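Local coordinates for UBP3-associated protein BRE5 (Saccharomyces cerevisiae, PDB 2QIY) that works with the deubiquitinating enzyme UBP3 in cleaving ubiquitin, leading to mono-ubiquitination of Sec23, this chain being the NTF2 domain of the longer protein, at residues A[28-33]-A[80-85]; A[41-46]-A[69-74]; A[35-40]-A[137-142]; A[45-50]-A[61-66]. All blocks are in the same frame, centred on the assembly; numbering follows the deposited sequence.

Contact 1 of 4, residues A[28-33]-A[80-85]; sequences TDPSKL and AKVRSL
With CG turned anti to its own carbonyl carbon (chi1 -80°) and the chain extended from CG to NE, Arg83 reaches across Pro30 to the end of helix 11-28, while Val82, its CG1 anti to the backbone N (chi1 168°), presses that methyl against the same proline. Pro30 is thus met by two neighbours: its CG lies 3.7 Å from Val82 CG1 and 3.6 Å from Arg83 CG, the arginine crossing the ring at about a right angle. Pro30 CD, Thr28 C and Asp29 CA cover one face of the guanidinium. Asp29 OD1 stands 4.3 Å from Arg83 NH2, well out of the guanidinium plane, and a water bridges the two, accepting from Arg83 NH2 at 2.9 Å and donating to Asp29 OD1 at 3.0 Å. Replacing Pro30 by alanine removes ring carbons CG and CD, which would probably leave a gap beside Arg83 CG and its aliphatic chain freer to swing. Leu33 CD1 touches Val82 CG1 at 4.0 Å. Arg83 NE forms a salt bridge with Asp79. Inward, Leu33 and Val82 both pack on Met26 of helix 11-28 and Phe75 of helix 68-77, joining the loop after the first helix to the short helix 79-82.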
# COMPACT_ATOMS: atom_id res chain seq x y z
N THR A 28 -12.32 -14.88 -14.34
CA THR A 28 -13.29 -15.95 -14.57
C THR A 28 -14.75 -15.55 -14.37
O THR A 28 -15.62 -16.04 -15.12
CB THR A 28 -12.96 -17.23 -13.76
OG1 THR A 28 -13.05 -16.95 -12.37
CG2 THR A 28 -11.56 -17.69 -14.05
N ASP A 29 -15.04 -14.72 -13.36
CA ASP A 29 -16.44 -14.32 -13.11
C ASP A 29 -16.59 -13.14 -12.16
O ASP A 29 -16.72 -13.33 -10.95
CB ASP A 29 -17.27 -15.50 -12.60
CG ASP A 29 -18.76 -15.20 -12.59
OD1 ASP A 29 -19.15 -14.02 -12.80
OD2 ASP A 29 -19.55 -16.15 -12.36
N PRO A 30 -16.58 -11.90 -12.70
CA PRO A 30 -16.70 -10.70 -11.86
C PRO A 30 -17.97 -10.67 -10.99
O PRO A 30 -17.97 -10.04 -9.93
CB PRO A 30 -16.74 -9.56 -12.89
CG PRO A 30 -15.95 -10.10 -14.06
CD PRO A 30 -16.38 -11.56 -14.12
N SER A 31 -19.03 -11.32 -11.46
CA SER A 31 -20.32 -11.32 -10.75
C SER A 31 -20.33 -12.15 -9.47
O SER A 31 -21.32 -12.10 -8.73
CB SER A 31 -21.47 -11.76 -11.68
OG SER A 31 -21.51 -13.17 -11.86
N LYS A 32 -19.27 -12.94 -9.24
CA LYS A 32 -19.16 -13.72 -7.99
C LYS A 32 -18.04 -13.22 -7.06
O LYS A 32 -17.84 -13.77 -5.96
CB LYS A 32 -18.92 -15.20 -8.29
CG LYS A 32 -20.10 -15.90 -8.90
CD LYS A 32 -19.74 -17.35 -9.13
CE LYS A 32 -20.92 -18.14 -9.62
NZ LYS A 32 -20.45 -19.44 -10.19
N LEU A 33 -17.32 -12.20 -7.50
CA LEU A 33 -16.27 -11.59 -6.66
C LEU A 33 -16.75 -11.19 -5.29
O LEU A 33 -16.04 -11.39 -4.30
CB LEU A 33 -15.68 -10.34 -7.34
CG LEU A 33 -14.80 -10.66 -8.54
CD1 LEU A 33 -14.55 -9.37 -9.30
CD2 LEU A 33 -13.48 -11.26 -8.04
N ALA A 80 -17.22 -6.84 -18.24
CA ALA A 80 -16.34 -7.00 -19.40
C ALA A 80 -14.94 -6.47 -19.14
O ALA A 80 -13.92 -7.12 -19.45
CB ALA A 80 -16.97 -6.33 -20.63
N LYS A 81 -14.88 -5.28 -18.54
CA LYS A 81 -13.60 -4.64 -18.21
C LYS A 81 -12.82 -5.43 -17.16
O LYS A 81 -11.64 -5.67 -17.31
CB LYS A 81 -13.85 -3.22 -17.69
CG LYS A 81 -13.55 -2.13 -18.68
CD LYS A 81 -12.03 -1.93 -18.76
CE LYS A 81 -11.61 -1.48 -20.16
NZ LYS A 81 -10.13 -1.52 -20.34
N VAL A 82 -13.52 -5.86 -16.11
CA VAL A 82 -12.91 -6.57 -15.01
C VAL A 82 -12.30 -7.89 -15.54
O VAL A 82 -11.19 -8.28 -15.16
CB VAL A 82 -13.94 -6.80 -13.84
CG1 VAL A 82 -13.39 -7.80 -12.84
CG2 VAL A 82 -14.30 -5.46 -13.16
N ARG A 83 -13.00 -8.55 -16.46
CA ARG A 83 -12.54 -9.81 -17.03
C ARG A 83 -11.21 -9.65 -17.77
O ARG A 83 -10.50 -10.64 -18.04
CB ARG A 83 -13.59 -10.36 -18.00
CG ARG A 83 -14.74 -11.07 -17.31
CD ARG A 83 -15.74 -11.64 -18.33
NE ARG A 83 -16.84 -12.34 -17.65
CZ ARG A 83 -16.89 -13.66 -17.50
NH1 ARG A 83 -15.93 -14.42 -18.03
NH2 ARG A 83 -17.92 -14.24 -16.87
N SER A 84 -10.89 -8.42 -18.14
CA SER A 84 -9.72 -8.17 -18.98
C SER A 84 -8.52 -7.69 -18.15
O SER A 84 -7.48 -7.36 -18.71
CB SER A 84 -10.06 -7.18 -20.10
OG SER A 84 -10.19 -5.85 -19.61
N LEU A 85 -8.66 -7.71 -16.82
CA LEU A 85 -7.60 -7.23 -15.93
C LEU A 85 -6.45 -8.22 -15.90
O LEU A 85 -6.66 -9.43 -15.82
CB LEU A 85 -8.16 -6.98 -14.52
CG LEU A 85 -7.21 -6.44 -13.45
CD1 LEU A 85 -7.95 -5.62 -12.39
CD2 LEU A 85 -6.42 -7.60 -12.79
O HOH W 1 -19.97 -12.81 -15.45

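Contact 2 of 4, residues A[41-46]-A[69-74]; sequences AELTHT and ENINKF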
# COMPACT_ATOMS: atom_id res chain seq x y z
N ALA A 41 -18.08 -5.16 4.08
CA ALA A 41 -16.75 -4.81 3.52
C ALA A 41 -16.68 -3.41 2.90
O ALA A 41 -17.67 -2.90 2.38
CB ALA A 41 -16.31 -5.83 2.48
N GLU A 42 -15.48 -2.82 2.92
CA GLU A 42 -15.18 -1.56 2.23
C GLU A 42 -14.23 -1.80 1.07
O GLU A 42 -13.22 -2.48 1.22
CB GLU A 42 -14.56 -0.55 3.20
CG GLU A 42 -15.49 -0.35 4.39
CD GLU A 42 -15.24 0.88 5.23
OE1 GLU A 42 -14.39 1.73 4.89
OE2 GLU A 42 -15.96 0.99 6.24
N LEU A 43 -14.61 -1.27 -0.10
CA LEU A 43 -13.81 -1.38 -1.32
C LEU A 43 -13.46 0.00 -1.84
O LEU A 43 -14.34 0.89 -1.94
CB LEU A 43 -14.67 -2.08 -2.38
CG LEU A 43 -14.07 -2.19 -3.77
CD1 LEU A 43 -12.81 -3.09 -3.81
CD2 LEU A 43 -15.14 -2.73 -4.73
N THR A 44 -12.21 0.18 -2.23
CA THR A 44 -11.83 1.42 -2.95
C THR A 44 -11.15 0.89 -4.19
O THR A 44 -10.07 0.31 -4.12
CB THR A 44 -10.88 2.27 -2.09
OG1 THR A 44 -11.61 2.73 -0.96
CG2 THR A 44 -10.37 3.49 -2.87
N HIS A 45 -11.81 1.05 -5.35
CA HIS A 45 -11.37 0.34 -6.55
C HIS A 45 -11.25 1.26 -7.77
O HIS A 45 -11.85 2.32 -7.82
CB HIS A 45 -12.34 -0.82 -6.85
CG HIS A 45 -11.73 -1.93 -7.66
ND1 HIS A 45 -10.85 -2.84 -7.12
CD2 HIS A 45 -11.90 -2.29 -8.95
CE1 HIS A 45 -10.48 -3.71 -8.05
NE2 HIS A 45 -11.12 -3.41 -9.17
N THR A 46 -10.50 0.80 -8.76
CA THR A 46 -10.40 1.45 -10.07
C THR A 46 -11.76 1.96 -10.56
O THR A 46 -12.70 1.17 -10.68
CB THR A 46 -9.90 0.43 -11.05
OG1 THR A 46 -8.71 -0.16 -10.47
CG2 THR A 46 -9.57 1.10 -12.42
N GLU A 69 -23.56 -6.10 -1.29
CA GLU A 69 -24.49 -5.92 -2.43
C GLU A 69 -24.03 -4.80 -3.37
O GLU A 69 -24.11 -4.91 -4.61
CB GLU A 69 -25.90 -5.66 -1.91
CG GLU A 69 -26.51 -6.87 -1.20
CD GLU A 69 -27.85 -6.58 -0.53
OE1 GLU A 69 -28.31 -7.42 0.29
OE2 GLU A 69 -28.46 -5.52 -0.84
N ASN A 70 -23.55 -3.72 -2.79
CA ASN A 70 -23.03 -2.61 -3.62
C ASN A 70 -21.75 -2.98 -4.35
O ASN A 70 -21.56 -2.60 -5.51
CB ASN A 70 -22.81 -1.36 -2.76
CG ASN A 70 -24.12 -0.82 -2.25
OD1 ASN A 70 -25.14 -0.85 -2.96
ND2 ASN A 70 -24.12 -0.34 -1.01
N ILE A 71 -20.90 -3.74 -3.67
CA ILE A 71 -19.65 -4.24 -4.26
C ILE A 71 -19.98 -5.14 -5.44
O ILE A 71 -19.40 -5.02 -6.52
CB ILE A 71 -18.80 -4.95 -3.19
CG1 ILE A 71 -18.26 -3.89 -2.20
CG2 ILE A 71 -17.63 -5.76 -3.83
CD1 ILE A 71 -17.60 -4.48 -0.96
N ASN A 72 -20.96 -6.02 -5.24
CA ASN A 72 -21.41 -6.86 -6.34
C ASN A 72 -21.93 -6.07 -7.53
O ASN A 72 -21.62 -6.38 -8.68
CB ASN A 72 -22.50 -7.82 -5.90
CG ASN A 72 -23.04 -8.60 -7.09
OD1 ASN A 72 -24.20 -8.40 -7.55
ND2 ASN A 72 -22.20 -9.45 -7.63
N LYS A 73 -22.74 -5.05 -7.27
CA LYS A 73 -23.30 -4.23 -8.34
C LYS A 73 -22.17 -3.52 -9.11
O LYS A 73 -22.22 -3.41 -10.35
CB LYS A 73 -24.31 -3.24 -7.76
CG LYS A 73 -24.88 -2.22 -8.74
CD LYS A 73 -25.76 -1.15 -8.02
CE LYS A 73 -25.69 -1.25 -6.48
NZ LYS A 73 -25.44 0.06 -5.75
N PHE A 74 -21.18 -3.03 -8.38
CA PHE A 74 -20.02 -2.39 -9.00
C PHE A 74 -19.24 -3.36 -9.91
O PHE A 74 -18.98 -3.07 -11.08
CB PHE A 74 -19.10 -1.75 -7.94
CG PHE A 74 -17.77 -1.29 -8.49
CD1 PHE A 74 -17.67 -0.07 -9.16
CD2 PHE A 74 -16.66 -2.10 -8.38
CE1 PHE A 74 -16.44 0.36 -9.68
CE2 PHE A 74 -15.41 -1.70 -8.91
CZ PHE A 74 -15.32 -0.47 -9.57
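Strand 41-46 and helix 69-74 run in roughly the same direction, their axes 30° apart and 9.2 Å distant at closest approach, with Leu43 and Ile71 nearest in the backbone. The helix lies over the side of the strand that carries Leu43 and His45. Ile71 sends CD1 to the start of the strand, where it meets Ala41 CB at 3.9 Å, while its CG2 branch lies 4.0 Å from Leu43 CD2. That same leucine methyl also touches Phe74 CD2, at 4.0 Å, and so fills the step between successive helical turns. Phe74, with CG anti to the backbone N (chi1 170°), extends toward the far end of the strand. There His45 CD2 sits near the plane of the phenylalanine ring, 3.6 Å from Phe74 CE2; the two rings meet rim to rim with planes at 78°, neither covering the other. Thr46 O approaches the same ring edge, 3.3 Å from Phe74 CZ. His45 also makes an edge-to-face contact with Phe75, the next residue of the helix. Glu42 and Thr44, on the opposite side of the strand, hydrogen-bond to the second subunit. Apolar helix residues laid on the concave side of a strongly curved sheet are characteristic of the NTF2 fold, in which helices and sheet form a cone-like core.

Contact 3 of 4, residues A[35-40]-A[137-142]; sequences YFYAST and FDITND
The ring of Tyr37 has Ile139 CD1 over the centre of one face, a CH-pi contact 3.9 Å from the centroid and 11° off the ring normal. Ile139 CG2 takes up a second position against the ring, 3.7 Å from Tyr37 CE1. With its CG anti to the carbonyl carbon (chi1 -70°), Tyr37 leans along segment 137-142 and carries its hydroxyl to Asp142, donating to OD2 at 2.6 Å on the anti lone pair; ring and carboxylate are nearly coplanar, 9° apart. The backbones form a short parallel bridge around Tyr37 and Ile139. Ile139 N donates to Phe36 O at 2.8 Å, nearly straight, and Ala38 N donates to Ile139 O at 2.9 Å, so that Ile139 bonds to the residues on either side of Tyr37 in sequence. A water donates to both Phe36 O and Phe137 O and extends this link past the last direct bond. On the other side of the strand, Ala38 CB rests against Thr140 CG2 at 3.9 Å, next to a classic beta bulge in which Thr140 and Asn141 both face Ile127 of strand 120-130. Asp142 OD2 is also hydrogen-bonded to Tyr22 OH of helix 11-28. Two phenol hydroxyls on one buried carboxylate oxygen would be expected to stabilise its negative charge and to fix the rotation of the group, tying the first helix, strand 37-38 and the sheet to one acid.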
# COMPACT_ATOMS: atom_id res chain seq x y z
N TYR A 35 -18.79 -12.42 -3.30
CA TYR A 35 -18.95 -13.56 -2.38
C TYR A 35 -17.79 -13.66 -1.39
O TYR A 35 -17.93 -14.20 -0.28
CB TYR A 35 -19.11 -14.87 -3.19
CG TYR A 35 -19.14 -16.17 -2.37
CD1 TYR A 35 -17.96 -16.86 -2.04
CD2 TYR A 35 -20.36 -16.72 -1.94
CE1 TYR A 35 -17.99 -18.05 -1.29
CE2 TYR A 35 -20.40 -17.91 -1.20
CZ TYR A 35 -19.21 -18.56 -0.88
OH TYR A 35 -19.27 -19.73 -0.15
N PHE A 36 -16.64 -13.15 -1.79
CA PHE A 36 -15.43 -13.29 -0.98
C PHE A 36 -15.24 -12.14 0.01
O PHE A 36 -14.26 -12.11 0.77
CB PHE A 36 -14.25 -13.57 -1.91
CG PHE A 36 -14.42 -14.90 -2.64
CD1 PHE A 36 -15.13 -14.97 -3.85
CD2 PHE A 36 -13.94 -16.08 -2.08
CE1 PHE A 36 -15.32 -16.19 -4.51
CE2 PHE A 36 -14.11 -17.32 -2.73
CZ PHE A 36 -14.80 -17.38 -3.94
N TYR A 37 -16.21 -11.22 0.01
CA TYR A 37 -16.18 -10.07 0.90
C TYR A 37 -17.14 -10.26 2.06
O TYR A 37 -18.18 -10.89 1.90
CB TYR A 37 -16.57 -8.81 0.14
CG TYR A 37 -15.57 -8.33 -0.88
CD1 TYR A 37 -14.71 -7.26 -0.59
CD2 TYR A 37 -15.49 -8.93 -2.13
CE1 TYR A 37 -13.79 -6.77 -1.54
CE2 TYR A 37 -14.58 -8.46 -3.08
CZ TYR A 37 -13.73 -7.39 -2.78
OH TYR A 37 -12.82 -6.92 -3.71
N ALA A 38 -16.81 -9.67 3.20
CA ALA A 38 -17.72 -9.59 4.35
C ALA A 38 -18.93 -8.76 3.94
O ALA A 38 -18.84 -7.93 3.02
CB ALA A 38 -17.03 -8.95 5.53
N SER A 39 -20.06 -9.00 4.59
CA SER A 39 -21.27 -8.26 4.25
C SER A 39 -21.08 -6.73 4.35
O SER A 39 -21.70 -5.99 3.57
CB SER A 39 -22.44 -8.72 5.13
OG SER A 39 -22.18 -8.46 6.50
N THR A 40 -20.26 -6.30 5.30
CA THR A 40 -20.01 -4.87 5.54
C THR A 40 -18.66 -4.39 5.00
O THR A 40 -18.13 -3.34 5.42
CB THR A 40 -20.12 -4.52 7.05
OG1 THR A 40 -19.17 -5.29 7.79
CG2 THR A 40 -21.53 -4.79 7.57
N PHE A 137 -11.52 -17.13 5.12
CA PHE A 137 -11.43 -15.71 5.42
C PHE A 137 -12.36 -14.92 4.51
O PHE A 137 -12.57 -15.31 3.35
CB PHE A 137 -10.01 -15.20 5.17
CG PHE A 137 -9.00 -15.69 6.17
CD1 PHE A 137 -8.32 -16.88 5.94
CD2 PHE A 137 -8.74 -14.96 7.33
CE1 PHE A 137 -7.39 -17.34 6.88
CE2 PHE A 137 -7.81 -15.40 8.26
CZ PHE A 137 -7.13 -16.60 8.04
N ASP A 138 -12.89 -13.82 5.04
CA ASP A 138 -13.65 -12.86 4.24
C ASP A 138 -12.81 -11.57 4.12
O ASP A 138 -12.19 -11.14 5.09
CB ASP A 138 -14.96 -12.48 4.91
CG ASP A 138 -16.07 -13.53 4.72
OD1 ASP A 138 -15.91 -14.53 3.98
OD2 ASP A 138 -17.13 -13.33 5.33
N ILE A 139 -12.84 -10.96 2.94
CA ILE A 139 -12.24 -9.64 2.75
C ILE A 139 -13.08 -8.57 3.45
O ILE A 139 -14.25 -8.41 3.16
CB ILE A 139 -12.16 -9.25 1.24
CG1 ILE A 139 -11.40 -10.30 0.44
CG2 ILE A 139 -11.46 -7.92 1.08
CD1 ILE A 139 -11.59 -10.14 -1.07
N THR A 140 -12.49 -7.83 4.38
CA THR A 140 -13.22 -6.72 5.01
C THR A 140 -12.84 -5.38 4.43
O THR A 140 -13.59 -4.40 4.55
CB THR A 140 -13.06 -6.69 6.55
OG1 THR A 140 -11.68 -6.51 6.89
CG2 THR A 140 -13.61 -7.97 7.17
N ASN A 141 -11.66 -5.33 3.82
CA ASN A 141 -11.10 -4.09 3.25
C ASN A 141 -10.26 -4.40 2.04
O ASN A 141 -9.51 -5.39 2.02
CB ASN A 141 -10.18 -3.38 4.27
CG ASN A 141 -10.92 -2.88 5.44
OD1 ASN A 141 -11.36 -1.71 5.48
ND2 ASN A 141 -11.11 -3.74 6.41
N ASP A 142 -10.38 -3.53 1.05
CA ASP A 142 -9.70 -3.71 -0.23
C ASP A 142 -9.51 -2.32 -0.82
O ASP A 142 -10.49 -1.70 -1.20
CB ASP A 142 -10.60 -4.56 -1.12
CG ASP A 142 -10.01 -4.81 -2.50
OD1 ASP A 142 -8.99 -4.19 -2.86
OD2 ASP A 142 -10.61 -5.65 -3.22
O HOH W 2 -12.28 -13.99 1.00

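Contact 4 of 4, residues A[45-50]-A[61-66]; sequences HTNYQS and PTVKVT
An antiparallel pairing at the outer edge of the sheet, with a tight turn following the first strand, joins segment 45-50 to segment 61-66. His45 and Val63 form a hydrogen-bonded pair: His45 N donates to Val63 O at 2.9 Å, and Val63 N returns a bond to His45 O at 2.8 Å. Thr46 and Thr62 follow as a non-hydrogen-bonded pair with their side chains diverging, and Thr62 CA brings its hydrogen to His45 O, 3.1 Å away. One step on, Asn47 N donates to Pro61 O at 2.8 Å with an angle of 168°, carrying the ladder just beyond the strand.

Asn47 then bends the chain. It is the centre of an inverse gamma turn, and its side chain, CG anti to the backbone N (chi1 -173°), lies across Val63 at about a right angle, Asn47 CG being 4.0 Å from Val63 CB. Its OD1 accepts from Gln49 N at 3.1 Å, from above the carbonyl plane, which makes an Asx turn within the type I turn Asn47-Ser50. A leucine at Asn47 would lack the amide oxygen, so Gln49 N would probably lose its acceptor and the turn would be less firmly set. Where the turn ends, Ser50 CB comes to 3.7 Å from Pro61 CG. Val63 is also covered by Phe74 of helix 68-77, and Lys64 makes a cation-pi contact with Phe94 of the second subunit. Such a short edge strand, paired antiparallel and followed by a helix lying over the sheet, belongs to the curved alpha-beta architecture of the NTF2 fold.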
# COMPACT_ATOMS: atom_id res chain seq x y z
N HIS A 45 -11.81 1.05 -5.35
CA HIS A 45 -11.37 0.34 -6.55
C HIS A 45 -11.25 1.26 -7.77
O HIS A 45 -11.85 2.32 -7.82
CB HIS A 45 -12.34 -0.82 -6.85
CG HIS A 45 -11.73 -1.93 -7.66
ND1 HIS A 45 -10.85 -2.84 -7.12
CD2 HIS A 45 -11.90 -2.29 -8.95
CE1 HIS A 45 -10.48 -3.71 -8.05
NE2 HIS A 45 -11.12 -3.41 -9.17
N THR A 46 -10.50 0.80 -8.76
CA THR A 46 -10.40 1.45 -10.07
C THR A 46 -11.76 1.96 -10.56
O THR A 46 -12.70 1.17 -10.68
CB THR A 46 -9.90 0.43 -11.05
OG1 THR A 46 -8.71 -0.16 -10.47
CG2 THR A 46 -9.57 1.10 -12.42
N ASN A 47 -11.86 3.26 -10.84
CA ASN A 47 -13.14 3.81 -11.24
C ASN A 47 -13.36 3.63 -12.74
O ASN A 47 -13.07 4.53 -13.54
CB ASN A 47 -13.30 5.28 -10.87
CG ASN A 47 -14.70 5.78 -11.15
OD1 ASN A 47 -15.59 5.01 -11.55
ND2 ASN A 47 -14.91 7.08 -10.95
N TYR A 48 -13.86 2.46 -13.09
CA TYR A 48 -14.10 2.14 -14.48
C TYR A 48 -15.11 3.07 -15.16
O TYR A 48 -15.13 3.15 -16.38
CB TYR A 48 -14.58 0.72 -14.59
CG TYR A 48 -13.57 -0.35 -14.24
CD1 TYR A 48 -13.77 -1.17 -13.15
CD2 TYR A 48 -12.45 -0.56 -15.04
CE1 TYR A 48 -12.87 -2.19 -12.83
CE2 TYR A 48 -11.53 -1.56 -14.73
CZ TYR A 48 -11.75 -2.37 -13.64
OH TYR A 48 -10.84 -3.38 -13.38
N GLN A 49 -15.94 3.74 -14.35
CA GLN A 49 -16.99 4.65 -14.84
C GLN A 49 -16.47 6.04 -15.19
O GLN A 49 -17.18 6.85 -15.81
CB GLN A 49 -18.09 4.76 -13.77
CG GLN A 49 -19.23 3.76 -13.93
CD GLN A 49 -18.75 2.35 -13.92
OE1 GLN A 49 -18.50 1.78 -12.85
NE2 GLN A 49 -18.53 1.80 -15.11
N SER A 50 -15.23 6.35 -14.80
CA SER A 50 -14.71 7.69 -15.02
C SER A 50 -14.47 8.00 -16.50
O SER A 50 -13.89 7.19 -17.20
CB SER A 50 -13.43 7.93 -14.24
OG SER A 50 -12.97 9.26 -14.50
N PRO A 61 -8.20 7.01 -11.54
CA PRO A 61 -8.96 7.39 -10.35
C PRO A 61 -9.63 6.17 -9.73
O PRO A 61 -9.80 5.13 -10.39
CB PRO A 61 -10.02 8.35 -10.91
CG PRO A 61 -10.26 7.84 -12.30
CD PRO A 61 -8.92 7.36 -12.79
N THR A 62 -10.00 6.29 -8.47
CA THR A 62 -10.71 5.21 -7.78
C THR A 62 -12.02 5.71 -7.20
O THR A 62 -12.27 6.92 -7.14
CB THR A 62 -9.85 4.58 -6.65
OG1 THR A 62 -9.47 5.63 -5.75
CG2 THR A 62 -8.60 3.93 -7.26
N VAL A 63 -12.83 4.76 -6.75
CA VAL A 63 -14.14 5.06 -6.22
C VAL A 63 -14.38 4.15 -5.00
O VAL A 63 -13.93 2.99 -4.99
CB VAL A 63 -15.26 4.82 -7.30
CG1 VAL A 63 -15.25 3.38 -7.88
CG2 VAL A 63 -16.62 5.16 -6.72
N LYS A 64 -15.07 4.68 -3.98
CA LYS A 64 -15.40 3.93 -2.78
C LYS A 64 -16.78 3.27 -2.86
O LYS A 64 -17.78 3.92 -3.24
CB LYS A 64 -15.36 4.85 -1.56
CG LYS A 64 -13.96 5.36 -1.31
CD LYS A 64 -13.93 6.29 -0.11
CE LYS A 64 -12.50 6.61 0.23
NZ LYS A 64 -12.47 7.44 1.51
N VAL A 65 -16.83 2.00 -2.48
CA VAL A 65 -18.08 1.21 -2.46
C VAL A 65 -18.11 0.47 -1.13
O VAL A 65 -17.10 -0.11 -0.72
CB VAL A 65 -18.11 0.14 -3.60
CG1 VAL A 65 -19.52 -0.46 -3.74
CG2 VAL A 65 -17.66 0.74 -4.92
N THR A 66 -19.28 0.42 -0.48
CA THR A 66 -19.39 -0.20 0.83
C THR A 66 -20.53 -1.22 0.86
O THR A 66 -21.61 -0.93 0.38
CB THR A 66 -19.60 0.89 1.93
OG1 THR A 66 -18.41 1.69 1.99
CG2 THR A 66 -19.84 0.28 3.29

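Overall arrangement
From the N terminus, helix 11-28 runs into segment 28-33, where contact 1 closes a long loop on segment 80-85 and sets the end of the first helix beside helix 79-82. Contact 3 starts next, at 35-40, and reaches forward to 137-142; it crosses contact 1, since their segments alternate. Contacts 2 and 4 both start from strand 41-46, share His45 and Thr46, and nest inside the loops of contacts 1 and 3. Contact 4 pairs that strand with edge strand 62-66, whereas contact 2 lays helix 68-77 over it. Strand 137-147 flanks strand 41-46 on its other side, so contacts 3 and 4 both reach the same sheet, which lies beneath the helices.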